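Local coordinates for protein ATP phosphoribosyltransferase (Thermotoga maritima, PDB 1O63) that probably catalyses the first step of histidine biosynthesis, joining ATP to 5-phosphoribose 1-diphosphate to give phosphoribosyl-ATP, at residues F43-P47 with F48-T52. Sequence-based numbering, arbitrary orientation.
Sequences FMVRP and FDVPT
D49 folds back on R46 where strand 40-45 turns into helix 50-55. D49 CB lies 3.3 Å from R46 O. D49 CG, 4.0 Å from R46 O, is turned anti to its own carbonyl carbon (chi1 -66°), which brings OD1 across the base of the R46 side chain. D49 OD1 lies 3.7 Å from R46 CB. OD1 accepts a hydrogen bond from the backbone N of K131 in the second subunit. D49 OD2 is hydrogen-bonded outside the two segments. The R46 chain bends at chi2 and chi3 and leads its guanidinium away, with NE 6.4 Å from D49 OD1, so the two charges do not pair.

Two overlapping type I beta-turns lead into the helix. D49 N donates to R46 O at 2.7 Å, and V50 N donates to P47 O at 3.1 Å. V45 CG2 meets V50 CG2 at 3.6 Å, the two valines crossing at about a right angle.

P47 and F48 pack on V68 of helix 66-71. V45 pairs through its backbone with I7 of strand 4-8, and its side chain packs on L136 of the second subunit. The turns thus link a strand of the central sheet to the following helix, beside the subunit interface.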
loop_
_atom_site.group_PDB
_atom_site.type_symbol
_atom_site.label_atom_id
_atom_site.label_comp_id
_atom_site.label_asym_id
_atom_site.label_seq_id
_atom_site.Cartn_x
_atom_site.Cartn_y
_atom_site.Cartn_z
ATOM N N PHE A 43 -19.016 2.083 -3.304
ATOM C CA PHE A 43 -17.958 2.234 -2.295
ATOM C C PHE A 43 -16.642 2.479 -3.064
ATOM O O PHE A 43 -16.298 1.648 -3.910
ATOM C CB PHE A 43 -17.882 0.968 -1.464
ATOM C CG PHE A 43 -19.147 0.620 -0.717
ATOM C CD1 PHE A 43 -19.650 -0.681 -0.767
ATOM C CD2 PHE A 43 -19.793 1.534 0.066
ATOM C CE1 PHE A 43 -20.795 -0.991 -0.039
ATOM C CE2 PHE A 43 -20.921 1.235 0.808
ATOM C CZ PHE A 43 -21.447 -0.056 0.718
HETATM N N MSE A 44 -15.977 3.589 -2.813
HETATM C CA MSE A 44 -14.724 3.920 -3.529
HETATM C C MSE A 44 -13.546 3.468 -2.689
HETATM O O MSE A 44 -13.372 3.963 -1.573
HETATM C CB MSE A 44 -14.668 5.424 -3.774
HETATM C CG MSE A 44 -15.953 6.011 -4.350
HETATM SE SE MSE A 44 -16.319 5.340 -6.123
HETATM C CE MSE A 44 -14.629 5.651 -6.961
ATOM N N VAL A 45 -12.877 2.388 -3.091
ATOM C CA VAL A 45 -11.899 1.737 -2.223
ATOM C C VAL A 45 -10.592 1.462 -2.946
ATOM O O VAL A 45 -10.550 1.568 -4.177
ATOM C CB VAL A 45 -12.450 0.398 -1.678
ATOM C CG1 VAL A 45 -13.779 0.629 -0.931
ATOM C CG2 VAL A 45 -12.680 -0.616 -2.800
ATOM N N ARG A 46 -9.543 1.159 -2.191
ATOM C CA ARG A 46 -8.252 0.821 -2.813
ATOM C C ARG A 46 -8.444 -0.495 -3.571
ATOM O O ARG A 46 -9.178 -1.384 -3.121
ATOM C CB ARG A 46 -7.155 0.698 -1.804
ATOM C CG ARG A 46 -6.839 1.851 -0.895
ATOM C CD ARG A 46 -6.560 3.145 -1.609
ATOM N NE ARG A 46 -5.739 3.019 -2.804
ATOM C CZ ARG A 46 -5.578 4.023 -3.672
ATOM N NH1 ARG A 46 -4.819 3.871 -4.747
ATOM N NH2 ARG A 46 -6.176 5.190 -3.438
ATOM N N PRO A 47 -7.812 -0.607 -4.733
ATOM C CA PRO A 47 -7.947 -1.759 -5.604
ATOM C C PRO A 47 -7.825 -3.088 -4.938
ATOM O O PRO A 47 -8.672 -4.005 -5.148
ATOM C CB PRO A 47 -6.788 -1.553 -6.618
ATOM C CG PRO A 47 -6.689 -0.057 -6.719
ATOM C CD PRO A 47 -6.927 0.432 -5.310
ATOM N N PHE A 48 -6.845 -3.271 -4.047
ATOM C CA PHE A 48 -6.679 -4.540 -3.349
ATOM C C PHE A 48 -7.781 -4.804 -2.343
ATOM O O PHE A 48 -8.007 -5.970 -1.975
ATOM C CB PHE A 48 -5.300 -4.614 -2.648
ATOM C CG PHE A 48 -4.312 -5.346 -3.539
ATOM C CD1 PHE A 48 -3.599 -4.654 -4.503
ATOM C CD2 PHE A 48 -4.144 -6.711 -3.441
ATOM C CE1 PHE A 48 -2.709 -5.308 -5.337
ATOM C CE2 PHE A 48 -3.262 -7.366 -4.272
ATOM C CZ PHE A 48 -2.529 -6.665 -5.227
ATOM N N ASP A 49 -8.562 -3.803 -1.985
ATOM C CA ASP A 49 -9.664 -4.002 -1.038
ATOM C C ASP A 49 -10.963 -4.372 -1.733
ATOM O O ASP A 49 -11.933 -4.685 -1.056
ATOM C CB ASP A 49 -9.872 -2.725 -0.212
ATOM C CG ASP A 49 -8.690 -2.434 0.701
ATOM O OD1 ASP A 49 -8.475 -1.264 1.050
ATOM O OD2 ASP A 49 -7.956 -3.368 1.060
ATOM N N VAL A 50 -11.010 -4.323 -3.074
ATOM C CA VAL A 50 -12.289 -4.668 -3.745
ATOM C C VAL A 50 -12.740 -6.053 -3.388
ATOM O O VAL A 50 -13.895 -6.266 -2.937
ATOM C CB VAL A 50 -12.197 -4.438 -5.251
ATOM C CG1 VAL A 50 -13.272 -5.185 -6.040
ATOM C CG2 VAL A 50 -12.235 -2.935 -5.556
ATOM N N PRO A 51 -11.875 -7.074 -3.470
ATOM C CA PRO A 51 -12.290 -8.431 -3.197
ATOM C C PRO A 51 -12.651 -8.617 -1.729
ATOM O O PRO A 51 -13.560 -9.406 -1.426
ATOM C CB PRO A 51 -11.128 -9.311 -3.620
ATOM C CG PRO A 51 -10.007 -8.410 -3.964
ATOM C CD PRO A 51 -10.553 -7.022 -4.130
ATOM N N THR A 52 -11.998 -7.869 -0.844
ATOM C CA THR A 52 -12.337 -7.905 0.586
ATOM C C THR A 52 -13.757 -7.441 0.827
ATOM O O THR A 52 -14.532 -8.066 1.581
ATOM C CB THR A 52 -11.358 -6.993 1.351
ATOM O OG1 THR A 52 -10.008 -7.469 1.120
ATOM C CG2 THR A 52 -11.651 -6.963 2.830
HETATM O O HOH W 1 -9.991 0.629 0.906
#